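Local atomic coordinates of 2-polyprenyl-6-methoxyphenol hydroxylase-like FAD-dependent oxidoreductase (Streptomyces sp. NRRL 11266, PDB entry 6UI5), a protein that binds flavin-adenine dinucleotide and belongs to the FAD-dependent oxidoreductases built around a Rossmann-type nucleotide-binding domain. Residues Pro4-Leu15 / Leu21-Asp32; Arg74-Val85 / Asn372-Leu382. All coordinates share one frame; numbering follows the deposited sequence.

Contact 1 of 2, residues Pro4-Leu15 / Leu21-Asp32; sequences PVVVVGAGPAGL and LAMRDVPAVLVD. With FAD (flavin-adenine dinucleotide), chain C.
The carboxylate of Asp32 is met on the anti side of OD1 by the backbone N-H of Ala10, which stands 23° out of the carboxylate plane with Ala10 N 2.9 Å from Asp32 OD1. The ribose hydroxyl O3B of FAD donates to the same oxygen, at a modelled length too short to be trusted, while OD2 accepts from the backbone N of His34. With CG anti to the backbone N (chi1 -166°) the acid group reaches across to Ala10, and the two CB atoms, of Ala10 and Asp32, pack 3.6 Å apart. Behind this grip, strands 5-8 and 28-31 run parallel at 21°, firmly paired from Val5 N-Pro27 O to Val31 N-Val7 O. On the face carrying Val5, Val7 and Leu30, Leu21 crosses Val5 at about a right angle (CD1 to Val5 CG1 3.6 Å) and meets Val7 tip to tip. Leu30 forks there: CD1 touches Val7 CG1 at 3.4 Å, and CD2 touches Leu15 CD2 at 3.7 Å. On the other face Val8 CG1 comes within 3.5 Å of N1A of the FAD adenine, and Val31 CG1 approaches its C2A. Gly9, lacking a side chain, brings its CA to 3.1 Å from ribose O4B, and Ala13 N, in the first turn of the helix, donates to phosphate O1P at 3.3 Å. A carboxylate for the ribose, with a helix start whose dipole probably favours the phosphate, is the chemistry of a Rossmann-type dinucleotide site, consistent with the GxGxxG spacing of Gly9, Gly11 and Gly14.

Contact 2 of 2, residues Arg74-Val85 / Asn372-Leu382; sequences RFADLRLAFEKV and NVFLAEIVTNL
Leu80 and Ala81 lie against Asn372 and Ala376 where strand 78-80 crosses helix segment 372-379 at 94°, the short axes 9.5 Å apart. Just past the strand, the N-H of Ala81, centre of an inverse gamma turn, donates to Asn372 OD1 (Ala81 N to OD1 2.8 Å) from a position tilted 29° out of the amide's carbonyl plane. ND2 of Asn372 is bonded to the carbonyl oxygens of Leu366 and Phe368, fixing the amide's rotation. Leu375 CD1 sits almost straight above the Phe75 ring, 4.1 Å from its centroid, in a CH-pi contact, with Val379 CG1 at the ring edge; Met361 of the second subunit packs on both Phe75 and Leu375. Between the two aromatic residues, Leu80 CD1 reaches Val379 CG2 at 4.1 Å. Phe82, its CG anti to the backbone N (chi1 -177°), turns its ring edge to Ala376 in the helix and to Leu382 just beyond it, CD1 lying 3.9 Å from Ala376 CB and CE1 3.8 Å from Leu382 CD1. Val85 CB covers part of one face of this ring, while Val85 CG1 touches Leu382 CD1 at 3.7 Å. Val373 CG2 presses on Lys84 O at 3.3 Å. The acid end of Glu377 turns to Arg405 and Arg401. Thr380 OG1 and N both bond to Ala376 O in the last helical turn, which closes in a Schellman motif at Asn381. A type II' hairpin joining strands 69-75 and 78-80 of a three-stranded antiparallel sheet thus lays the sheet's edge strand nearly perpendicular to helix 369-379, touching most of it and the residues just after.

Overall arrangement
Contact 1 closes early in the chain, before contact 2 opens, and the two share no strand or helix. Their centres are 32 Å apart, on opposite sides of the chain's centre, with nearest atoms about 11 Å apart. Contact 1 lies in the five-stranded parallel sheet as a local beta-alpha-beta unit of strand 5-8, helix 12-22 and strand 28-31. Contact 2 is long-range, bringing the edge strand 78-80 of a separate antiparallel sheet against helix 369-379. Of the two, only contact 1 meets FAD, supplying part of the pocket for the adenine, its ribose and one phosphate; the Val379 side chain of contact 2 stays about 11 Å away, while Phe75 and Leu375 pack on the second subunit.

Contact 1 of 2, residues Pro4-Leu15 / Leu21-Asp32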
loop_
_atom_site.group_PDB
_atom_site.type_symbol
_atom_site.label_atom_id
_atom_site.label_comp_id
_atom_site.label_asym_id
_atom_site.label_seq_id
_atom_site.Cartn_x
_atom_site.Cartn_y
_atom_site.Cartn_z
ATOM N N PRO A 4 -7.013 -31.100 -34.717
ATOM C CA PRO A 4 -7.119 -31.042 -33.256
ATOM C C PRO A 4 -6.497 -29.775 -32.683
ATOM O O PRO A 4 -5.768 -29.051 -33.359
ATOM C CB PRO A 4 -6.325 -32.277 -32.803
ATOM C CG PRO A 4 -5.244 -32.389 -33.826
ATOM C CD PRO A 4 -5.861 -31.918 -35.144
ATOM N N VAL A 5 -6.813 -29.529 -31.411
ATOM C CA VAL A 5 -6.131 -28.542 -30.576
ATOM C C VAL A 5 -5.329 -29.304 -29.530
ATOM O O VAL A 5 -5.886 -30.149 -28.815
ATOM C CB VAL A 5 -7.126 -27.578 -29.900
ATOM C CG1 VAL A 5 -6.410 -26.749 -28.839
ATOM C CG2 VAL A 5 -7.802 -26.675 -30.925
ATOM N N VAL A 6 -4.026 -29.019 -29.437
ATOM C CA VAL A 6 -3.149 -29.727 -28.501
ATOM C C VAL A 6 -2.971 -28.905 -27.233
ATOM O O VAL A 6 -2.569 -27.733 -27.285
ATOM C CB VAL A 6 -1.782 -30.065 -29.128
ATOM C CG1 VAL A 6 -1.012 -30.982 -28.198
ATOM C CG2 VAL A 6 -1.976 -30.744 -30.452
ATOM N N VAL A 7 -3.261 -29.534 -26.098
ATOM C CA VAL A 7 -3.069 -28.974 -24.762
ATOM C C VAL A 7 -1.982 -29.780 -24.072
ATOM O O VAL A 7 -2.125 -31.000 -23.912
ATOM C CB VAL A 7 -4.370 -29.043 -23.957
ATOM C CG1 VAL A 7 -4.128 -28.555 -22.539
ATOM C CG2 VAL A 7 -5.462 -28.253 -24.674
ATOM N N VAL A 8 -0.917 -29.114 -23.632
ATOM C CA VAL A 8 0.253 -29.793 -23.063
ATOM C C VAL A 8 0.233 -29.592 -21.557
ATOM O O VAL A 8 0.454 -28.475 -21.072
ATOM C CB VAL A 8 1.576 -29.261 -23.637
ATOM C CG1 VAL A 8 2.714 -30.231 -23.352
ATOM C CG2 VAL A 8 1.458 -28.971 -25.109
ATOM N N GLY A 9 0.038 -30.673 -20.808
ATOM C CA GLY A 9 0.060 -30.593 -19.357
ATOM C C GLY A 9 -1.297 -30.848 -18.734
ATOM O O GLY A 9 -2.284 -30.189 -19.085
ATOM N N ALA A 10 -1.378 -31.800 -17.809
ATOM C CA ALA A 10 -2.642 -32.172 -17.191
ATOM C C ALA A 10 -2.672 -31.831 -15.703
ATOM O O ALA A 10 -3.111 -32.626 -14.873
ATOM C CB ALA A 10 -2.937 -33.648 -17.429
ATOM N N GLY A 11 -2.199 -30.640 -15.346
ATOM C CA GLY A 11 -2.643 -29.986 -14.130
ATOM C C GLY A 11 -4.001 -29.304 -14.318
ATOM O O GLY A 11 -4.682 -29.464 -15.347
ATOM N N PRO A 12 -4.435 -28.559 -13.284
ATOM C CA PRO A 12 -5.739 -27.851 -13.391
ATOM C C PRO A 12 -5.903 -27.089 -14.685
ATOM O O PRO A 12 -6.938 -27.195 -15.337
ATOM C CB PRO A 12 -5.745 -26.896 -12.182
ATOM C CG PRO A 12 -4.440 -27.240 -11.391
ATOM C CD PRO A 12 -3.895 -28.516 -11.916
ATOM N N ALA A 13 -4.875 -26.329 -15.059
ATOM C CA ALA A 13 -4.949 -25.458 -16.218
ATOM C C ALA A 13 -5.307 -26.246 -17.468
ATOM O O ALA A 13 -6.363 -26.028 -18.078
ATOM C CB ALA A 13 -3.608 -24.737 -16.380
ATOM N N GLY A 14 -4.450 -27.201 -17.839
ATOM C CA GLY A 14 -4.663 -27.934 -19.078
ATOM C C GLY A 14 -5.875 -28.839 -19.025
ATOM O O GLY A 14 -6.579 -29.002 -20.023
ATOM N N LEU A 15 -6.122 -29.460 -17.871
ATOM C CA LEU A 15 -7.294 -30.318 -17.722
ATOM C C LEU A 15 -8.560 -29.502 -17.936
ATOM O O LEU A 15 -9.386 -29.798 -18.817
ATOM C CB LEU A 15 -7.293 -30.956 -16.319
ATOM C CG LEU A 15 -6.504 -32.233 -16.104
ATOM C CD1 LEU A 15 -6.262 -32.617 -14.606
ATOM C CD2 LEU A 15 -7.284 -33.309 -16.833
ATOM N N LEU A 21 -12.761 -27.133 -24.016
ATOM C CA LEU A 21 -12.722 -27.339 -25.460
ATOM C C LEU A 21 -13.632 -28.490 -25.887
ATOM O O LEU A 21 -14.273 -28.421 -26.947
ATOM C CB LEU A 21 -11.288 -27.587 -25.916
ATOM C CG LEU A 21 -10.307 -26.417 -25.824
ATOM C CD1 LEU A 21 -8.864 -26.822 -26.230
ATOM C CD2 LEU A 21 -10.810 -25.296 -26.696
ATOM N N ALA A 22 -13.724 -29.534 -25.060
ATOM C CA ALA A 22 -14.430 -30.753 -25.435
ATOM C C ALA A 22 -15.922 -30.642 -25.185
ATOM O O ALA A 22 -16.717 -31.245 -25.916
ATOM C CB ALA A 22 -13.879 -31.948 -24.661
ATOM N N MET A 23 -16.324 -29.907 -24.145
ATOM C CA MET A 23 -17.751 -29.680 -23.950
ATOM C C MET A 23 -18.370 -28.945 -25.135
ATOM O O MET A 23 -19.590 -29.024 -25.332
ATOM C CB MET A 23 -17.993 -28.914 -22.656
ATOM C CG MET A 23 -17.798 -27.387 -22.774
ATOM S SD MET A 23 -18.177 -26.620 -21.180
ATOM C CE MET A 23 -17.420 -27.867 -20.100
ATOM N N ARG A 24 -17.553 -28.257 -25.940
ATOM C CA ARG A 24 -18.008 -27.572 -27.141
ATOM C C ARG A 24 -17.640 -28.335 -28.420
ATOM O O ARG A 24 -17.553 -27.733 -29.497
ATOM C CB ARG A 24 -17.456 -26.139 -27.162
ATOM C CG ARG A 24 -17.706 -25.359 -25.826
ATOM C CD ARG A 24 -17.321 -23.874 -25.894
ATOM N NE ARG A 24 -17.883 -23.136 -24.764
ATOM C CZ ARG A 24 -17.331 -23.108 -23.554
ATOM N NH1 ARG A 24 -16.199 -23.776 -23.349
ATOM N NH2 ARG A 24 -17.881 -22.399 -22.556
ATOM N N ASP A 25 -17.417 -29.646 -28.322
ATOM C CA ASP A 25 -17.194 -30.493 -29.493
ATOM C C ASP A 25 -16.001 -30.025 -30.332
ATOM O O ASP A 25 -15.981 -30.195 -31.549
ATOM C CB ASP A 25 -18.463 -30.576 -30.352
ATOM C CG ASP A 25 -19.662 -31.128 -29.581
ATOM O OD1 ASP A 25 -19.478 -31.691 -28.475
ATOM O OD2 ASP A 25 -20.793 -31.006 -30.089
ATOM N N VAL A 26 -15.013 -29.410 -29.703
ATOM C CA VAL A 26 -13.730 -29.111 -30.334
ATOM C C VAL A 26 -12.798 -30.281 -30.042
ATOM O O VAL A 26 -12.576 -30.594 -28.864
ATOM C CB VAL A 26 -13.122 -27.796 -29.802
ATOM C CG1 VAL A 26 -11.659 -27.674 -30.220
ATOM C CG2 VAL A 26 -13.913 -26.597 -30.277
ATOM N N PRO A 27 -12.231 -30.937 -31.056
ATOM C CA PRO A 27 -11.369 -32.102 -30.795
ATOM C C PRO A 27 -10.118 -31.662 -30.048
ATOM O O PRO A 27 -9.358 -30.815 -30.531
ATOM C CB PRO A 27 -11.042 -32.619 -32.203
ATOM C CG PRO A 27 -11.094 -31.393 -33.065
ATOM C CD PRO A 27 -12.154 -30.493 -32.462
ATOM N N ALA A 28 -9.918 -32.202 -28.849
ATOM C CA ALA A 28 -8.771 -31.814 -28.038
ATOM C C ALA A 28 -7.925 -33.024 -27.663
ATOM O O ALA A 28 -8.445 -34.098 -27.320
ATOM C CB ALA A 28 -9.214 -31.086 -26.779
ATOM N N VAL A 29 -6.612 -32.858 -27.721
ATOM C CA VAL A 29 -5.705 -33.899 -27.264
ATOM C C VAL A 29 -4.819 -33.289 -26.193
ATOM O O VAL A 29 -4.123 -32.299 -26.441
ATOM C CB VAL A 29 -4.884 -34.501 -28.410
ATOM C CG1 VAL A 29 -3.646 -35.180 -27.863
ATOM C CG2 VAL A 29 -5.748 -35.483 -29.180
ATOM N N LEU A 30 -4.887 -33.856 -24.999
ATOM C CA LEU A 30 -4.236 -33.343 -23.817
ATOM C C LEU A 30 -3.100 -34.295 -23.495
ATOM O O LEU A 30 -3.304 -35.510 -23.423
ATOM C CB LEU A 30 -5.242 -33.252 -22.670
ATOM C CG LEU A 30 -4.795 -33.036 -21.242
ATOM C CD1 LEU A 30 -4.213 -31.674 -21.128
ATOM C CD2 LEU A 30 -6.003 -33.159 -20.304
ATOM N N VAL A 31 -1.901 -33.744 -23.360
ATOM C CA VAL A 31 -0.677 -34.510 -23.216
ATOM C C VAL A 31 -0.086 -34.207 -21.848
ATOM O O VAL A 31 0.049 -33.036 -21.465
ATOM C CB VAL A 31 0.319 -34.171 -24.341
ATOM C CG1 VAL A 31 1.691 -34.601 -23.956
ATOM C CG2 VAL A 31 -0.078 -34.865 -25.611
ATOM N N ASP A 32 0.251 -35.261 -21.109
ATOM C CA ASP A 32 1.040 -35.137 -19.893
ATOM C C ASP A 32 2.000 -36.314 -19.853
ATOM O O ASP A 32 1.752 -37.354 -20.475
ATOM C CB ASP A 32 0.169 -35.118 -18.630
ATOM C CG ASP A 32 0.933 -34.662 -17.390
ATOM O OD1 ASP A 32 0.881 -33.450 -17.066
ATOM O OD2 ASP A 32 1.576 -35.515 -16.730
HETATM P PA FAD C . 1.277 -27.732 -13.189
HETATM O O1A FAD C . 0.470 -28.029 -11.945
HETATM O O2A FAD C . 2.730 -27.541 -12.785
HETATM O O5B FAD C . 1.005 -28.869 -14.364
HETATM C C5B FAD C . 1.803 -28.879 -15.537
HETATM C C4B FAD C . 1.761 -30.318 -16.147
HETATM O O4B FAD C . 2.345 -30.400 -17.317
HETATM C C3B FAD C . 2.542 -31.297 -15.239
HETATM O O3B FAD C . 1.852 -32.468 -15.174
HETATM C C2B FAD C . 3.883 -31.496 -15.974
HETATM O O2B FAD C . 4.502 -32.745 -15.459
HETATM C C1B FAD C . 3.476 -31.597 -17.209
HETATM N N9A FAD C . 4.450 -31.280 -18.236
HETATM C C8A FAD C . 5.431 -30.353 -18.170
HETATM N N7A FAD C . 6.061 -30.330 -19.363
HETATM C C5A FAD C . 5.452 -31.230 -20.172
HETATM C C6A FAD C . 5.676 -31.616 -21.488
HETATM N N6A FAD C . 6.586 -31.306 -22.580
HETATM N N1A FAD C . 4.917 -32.556 -22.058
HETATM C C2A FAD C . 3.913 -33.132 -21.362
HETATM N N3A FAD C . 3.683 -32.742 -20.075
HETATM C C4A FAD C . 4.449 -31.801 -19.481
HETATM N N1 FAD C . -1.968 -23.915 -5.310
HETATM C C2 FAD C . -3.088 -23.439 -4.447
HETATM O O2 FAD C . -4.131 -23.108 -4.909
HETATM N N3 FAD C . -2.884 -23.389 -2.971
HETATM C C4 FAD C . -1.598 -23.806 -2.409
HETATM O O4 FAD C . -1.405 -23.779 -1.240
HETATM C C4X FAD C . -0.487 -24.280 -3.312
HETATM N N5 FAD C . 0.759 -24.672 -2.695
HETATM C C5X FAD C . 1.875 -25.128 -3.559
HETATM C C6 FAD C . 3.077 -25.499 -2.952
HETATM C C7 FAD C . 4.139 -25.939 -3.735
HETATM C C7M FAD C . 5.301 -26.267 -2.808
HETATM C C8 FAD C . 4.027 -26.021 -5.131
HETATM C C8M FAD C . 5.249 -26.521 -5.911
HETATM C C9 FAD C . 2.818 -25.647 -5.746
HETATM C C9A FAD C . 1.728 -25.191 -4.968
HETATM N N10 FAD C . 0.425 -24.773 -5.612
HETATM C C10 FAD C . -0.670 -24.332 -4.754
HETATM C "C1'" FAD C . 0.289 -24.886 -7.079
HETATM C "C2'" FAD C . -0.085 -23.643 -7.906
HETATM O "O2'" FAD C . -1.441 -23.392 -7.875
HETATM C "C3'" FAD C . 0.200 -23.893 -9.385
HETATM O "O3'" FAD C . 0.105 -22.660 -10.026
HETATM C "C4'" FAD C . -0.786 -24.832 -10.109
HETATM O "O4'" FAD C . -0.857 -26.121 -9.569
HETATM C "C5'" FAD C . -0.198 -24.950 -11.521
HETATM O "O5'" FAD C . -1.154 -25.423 -12.428
HETATM P P FAD C . -0.731 -25.745 -13.992
HETATM O O1P FAD C . -1.676 -26.785 -14.547
HETATM O O2P FAD C . -0.633 -24.517 -14.877
HETATM O O3P FAD C . 0.820 -26.310 -13.899
#

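Contact 2 of 2, residues Arg74-Val85 / Asn372-Leu382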
loop_
_atom_site.group_PDB
_atom_site.type_symbol
_atom_site.label_atom_id
_atom_site.label_comp_id
_atom_site.label_asym_id
_atom_site.label_seq_id
_atom_site.Cartn_x
_atom_site.Cartn_y
_atom_site.Cartn_z
ATOM N N ARG A 74 -7.152 -13.637 4.332
ATOM C CA ARG A 74 -6.004 -12.965 4.917
ATOM C C ARG A 74 -5.168 -12.285 3.836
ATOM O O ARG A 74 -5.207 -12.664 2.671
ATOM C CB ARG A 74 -5.147 -13.952 5.728
ATOM C CG ARG A 74 -5.926 -14.679 6.835
ATOM C CD ARG A 74 -5.179 -14.755 8.179
ATOM N NE ARG A 74 -6.101 -14.891 9.316
ATOM C CZ ARG A 74 -6.377 -13.923 10.199
ATOM N NH1 ARG A 74 -5.785 -12.734 10.104
ATOM N NH2 ARG A 74 -7.238 -14.146 11.191
ATOM N N PHE A 75 -4.438 -11.246 4.225
ATOM C CA PHE A 75 -3.405 -10.623 3.397
ATOM C C PHE A 75 -2.111 -10.754 4.178
ATOM O O PHE A 75 -1.965 -10.153 5.251
ATOM C CB PHE A 75 -3.719 -9.151 3.098
ATOM C CG PHE A 75 -2.884 -8.550 1.973
ATOM C CD1 PHE A 75 -3.123 -8.906 0.635
ATOM C CD2 PHE A 75 -1.904 -7.608 2.241
ATOM C CE1 PHE A 75 -2.371 -8.350 -0.412
ATOM C CE2 PHE A 75 -1.138 -7.039 1.204
ATOM C CZ PHE A 75 -1.375 -7.412 -0.124
ATOM N N ALA A 76 -1.168 -11.521 3.648
ATOM C CA ALA A 76 -0.143 -12.063 4.527
ATOM C C ALA A 76 -0.868 -12.674 5.720
ATOM O O ALA A 76 -1.630 -13.632 5.560
ATOM C CB ALA A 76 0.863 -10.986 4.961
ATOM N N ASP A 77 -0.699 -12.080 6.903
ATOM C CA ASP A 77 -1.336 -12.569 8.119
ATOM C C ASP A 77 -2.311 -11.557 8.702
ATOM O O ASP A 77 -2.720 -11.701 9.860
ATOM C CB ASP A 77 -0.280 -12.952 9.163
ATOM C CG ASP A 77 0.542 -11.767 9.617
ATOM O OD1 ASP A 77 1.456 -11.357 8.872
ATOM O OD2 ASP A 77 0.270 -11.242 10.718
ATOM N N LEU A 78 -2.686 -10.539 7.933
ATOM C CA LEU A 78 -3.710 -9.588 8.339
ATOM C C LEU A 78 -5.076 -10.034 7.826
ATOM O O LEU A 78 -5.186 -10.825 6.889
ATOM C CB LEU A 78 -3.404 -8.192 7.800
ATOM C CG LEU A 78 -2.038 -7.632 8.170
ATOM C CD1 LEU A 78 -1.917 -6.162 7.743
ATOM C CD2 LEU A 78 -1.783 -7.805 9.665
ATOM N N ARG A 79 -6.121 -9.494 8.446
ATOM C CA ARG A 79 -7.494 -9.781 8.066
ATOM C C ARG A 79 -7.951 -8.840 6.971
ATOM O O ARG A 79 -7.663 -7.649 7.024
ATOM C CB ARG A 79 -8.431 -9.616 9.256
ATOM C CG ARG A 79 -9.846 -9.906 8.891
ATOM C CD ARG A 79 -10.825 -9.591 10.000
ATOM N NE ARG A 79 -12.167 -9.839 9.505
ATOM C CZ ARG A 79 -12.912 -8.949 8.857
ATOM N NH1 ARG A 79 -12.474 -7.711 8.634
ATOM N NH2 ARG A 79 -14.115 -9.308 8.445
ATOM N N LEU A 80 -8.709 -9.365 6.007
ATOM C CA LEU A 80 -9.368 -8.546 4.993
ATOM C C LEU A 80 -10.879 -8.569 5.201
ATOM O O LEU A 80 -11.480 -9.646 5.301
ATOM C CB LEU A 80 -9.038 -9.024 3.581
ATOM C CG LEU A 80 -7.591 -8.915 3.139
ATOM C CD1 LEU A 80 -7.426 -9.614 1.805
ATOM C CD2 LEU A 80 -7.240 -7.467 3.013
ATOM N N ALA A 81 -11.487 -7.375 5.259
ATOM C CA ALA A 81 -12.938 -7.218 5.418
ATOM C C ALA A 81 -13.659 -7.764 4.181
ATOM O O ALA A 81 -14.102 -7.032 3.293
ATOM C CB ALA A 81 -13.297 -5.752 5.662
ATOM N N PHE A 82 -13.772 -9.089 4.121
ATOM C CA PHE A 82 -14.391 -9.704 2.955
ATOM C C PHE A 82 -15.894 -9.456 2.908
ATOM O O PHE A 82 -16.483 -9.513 1.824
ATOM C CB PHE A 82 -14.082 -11.208 2.937
ATOM C CG PHE A 82 -14.617 -11.938 1.717
ATOM C CD1 PHE A 82 -14.011 -11.792 0.473
ATOM C CD2 PHE A 82 -15.720 -12.778 1.820
ATOM C CE1 PHE A 82 -14.507 -12.479 -0.650
ATOM C CE2 PHE A 82 -16.212 -13.468 0.703
ATOM C CZ PHE A 82 -15.607 -13.318 -0.525
ATOM N N GLU A 83 -16.521 -9.173 4.055
ATOM C CA GLU A 83 -17.944 -8.844 4.116
ATOM C C GLU A 83 -18.303 -7.590 3.319
ATOM O O GLU A 83 -19.492 -7.342 3.088
ATOM C CB GLU A 83 -18.369 -8.667 5.583
ATOM C CG GLU A 83 -17.667 -7.518 6.324
ATOM C CD GLU A 83 -16.374 -7.941 7.019
ATOM O OE1 GLU A 83 -15.968 -9.123 6.891
ATOM O OE2 GLU A 83 -15.758 -7.086 7.696
ATOM N N LYS A 84 -17.320 -6.793 2.908
ATOM C CA LYS A 84 -17.552 -5.603 2.103
ATOM C C LYS A 84 -17.584 -5.905 0.607
ATOM O O LYS A 84 -17.873 -5.013 -0.191
ATOM C CB LYS A 84 -16.478 -4.542 2.409
ATOM C CG LYS A 84 -16.335 -4.186 3.900
ATOM C CD LYS A 84 -16.854 -2.787 4.239
ATOM C CE LYS A 84 -18.388 -2.690 4.207
ATOM N NZ LYS A 84 -18.873 -1.265 4.279
ATOM N N VAL A 85 -17.307 -7.132 0.206
ATOM C CA VAL A 85 -17.339 -7.497 -1.207
ATOM C C VAL A 85 -18.791 -7.669 -1.634
ATOM O O VAL A 85 -19.627 -8.159 -0.868
ATOM C CB VAL A 85 -16.498 -8.771 -1.450
ATOM C CG1 VAL A 85 -16.601 -9.254 -2.895
ATOM C CG2 VAL A 85 -15.045 -8.504 -1.092
ATOM N N ASN A 372 -9.795 -2.736 1.035
ATOM C CA ASN A 372 -10.237 -4.061 1.470
ATOM C C ASN A 372 -10.954 -4.787 0.346
ATOM O O ASN A 372 -10.664 -5.958 0.059
ATOM C CB ASN A 372 -11.149 -3.952 2.687
ATOM C CG ASN A 372 -10.375 -3.949 3.990
ATOM O OD1 ASN A 372 -10.099 -5.003 4.585
ATOM N ND2 ASN A 372 -10.009 -2.757 4.438
ATOM N N VAL A 373 -11.867 -4.095 -0.332
ATOM C CA VAL A 373 -12.650 -4.759 -1.361
ATOM C C VAL A 373 -11.767 -5.121 -2.544
ATOM O O VAL A 373 -11.826 -6.243 -3.064
ATOM C CB VAL A 373 -13.840 -3.871 -1.762
ATOM C CG1 VAL A 373 -14.522 -4.403 -3.024
ATOM C CG2 VAL A 373 -14.801 -3.801 -0.578
ATOM N N PHE A 374 -10.894 -4.204 -2.949
ATOM C CA PHE A 374 -10.041 -4.467 -4.100
ATOM C C PHE A 374 -9.159 -5.688 -3.869
ATOM O O PHE A 374 -9.141 -6.610 -4.696
ATOM C CB PHE A 374 -9.186 -3.250 -4.413
ATOM C CG PHE A 374 -8.064 -3.532 -5.373
ATOM C CD1 PHE A 374 -8.311 -3.643 -6.730
ATOM C CD2 PHE A 374 -6.757 -3.627 -4.924
ATOM C CE1 PHE A 374 -7.290 -3.877 -7.616
ATOM C CE2 PHE A 374 -5.723 -3.850 -5.807
ATOM C CZ PHE A 374 -5.992 -3.974 -7.160
ATOM N N LEU A 375 -8.444 -5.716 -2.727
ATOM C CA LEU A 375 -7.544 -6.833 -2.400
ATOM C C LEU A 375 -8.304 -8.133 -2.172
ATOM O O LEU A 375 -7.918 -9.172 -2.708
ATOM C CB LEU A 375 -6.708 -6.504 -1.170
ATOM C CG LEU A 375 -5.676 -5.388 -1.341
ATOM C CD1 LEU A 375 -4.974 -5.112 -0.018
ATOM C CD2 LEU A 375 -4.662 -5.738 -2.433
ATOM N N ALA A 376 -9.400 -8.086 -1.406
ATOM C CA ALA A 376 -10.200 -9.288 -1.167
ATOM C C ALA A 376 -10.731 -9.881 -2.463
ATOM O O ALA A 376 -10.843 -11.106 -2.599
ATOM C CB ALA A 376 -11.369 -8.983 -0.228
ATOM N N GLU A 377 -11.097 -9.033 -3.409
ATOM C CA GLU A 377 -11.587 -9.536 -4.686
ATOM C C GLU A 377 -10.497 -10.276 -5.431
ATOM O O GLU A 377 -10.746 -11.336 -6.025
ATOM C CB GLU A 377 -12.092 -8.385 -5.551
ATOM C CG GLU A 377 -13.403 -7.813 -5.085
ATOM C CD GLU A 377 -13.997 -6.904 -6.133
ATOM O OE1 GLU A 377 -15.244 -6.855 -6.196
ATOM O OE2 GLU A 377 -13.221 -6.260 -6.909
ATOM N N ILE A 378 -9.292 -9.712 -5.435
ATOM C CA ILE A 378 -8.212 -10.266 -6.237
ATOM C C ILE A 378 -7.678 -11.563 -5.616
ATOM O O ILE A 378 -7.637 -12.604 -6.276
ATOM C CB ILE A 378 -7.140 -9.186 -6.415
ATOM C CG1 ILE A 378 -7.591 -8.299 -7.547
ATOM C CG2 ILE A 378 -5.770 -9.761 -6.707
ATOM C CD1 ILE A 378 -6.797 -7.100 -7.648
ATOM N N VAL A 379 -7.350 -11.544 -4.319
ATOM C CA VAL A 379 -6.832 -12.753 -3.687
ATOM C C VAL A 379 -7.872 -13.857 -3.638
ATOM O O VAL A 379 -7.496 -15.015 -3.464
ATOM C CB VAL A 379 -6.270 -12.503 -2.256
ATOM C CG1 VAL A 379 -5.436 -11.240 -2.234
ATOM C CG2 VAL A 379 -7.366 -12.432 -1.206
ATOM N N THR A 380 -9.170 -13.558 -3.800
ATOM C CA THR A 380 -10.123 -14.666 -3.909
ATOM C C THR A 380 -10.432 -15.028 -5.356
ATOM O O THR A 380 -11.272 -15.908 -5.604
ATOM C CB THR A 380 -11.422 -14.377 -3.167
ATOM O OG1 THR A 380 -12.030 -13.192 -3.712
ATOM C CG2 THR A 380 -11.169 -14.177 -1.673
ATOM N N ASN A 381 -9.759 -14.383 -6.312
ATOM C CA ASN A 381 -10.044 -14.533 -7.739
ATOM C C ASN A 381 -11.501 -14.211 -8.112
ATOM O O ASN A 381 -11.952 -14.586 -9.205
ATOM C CB ASN A 381 -9.641 -15.926 -8.218
ATOM C CG ASN A 381 -8.143 -16.195 -7.956
ATOM O OD1 ASN A 381 -7.790 -16.991 -7.089
ATOM N ND2 ASN A 381 -7.266 -15.469 -8.658
ATOM N N LEU A 382 -12.257 -13.500 -7.251
ATOM C CA LEU A 382 -13.425 -12.751 -7.752
ATOM C C LEU A 382 -12.954 -11.699 -8.720
ATOM O O LEU A 382 -13.477 -11.562 -9.829
ATOM C CB LEU A 382 -14.191 -12.089 -6.614
ATOM C CG LEU A 382 -14.750 -13.081 -5.604
ATOM C CD1 LEU A 382 -15.334 -12.342 -4.397
ATOM C CD2 LEU A 382 -15.752 -14.024 -6.304
#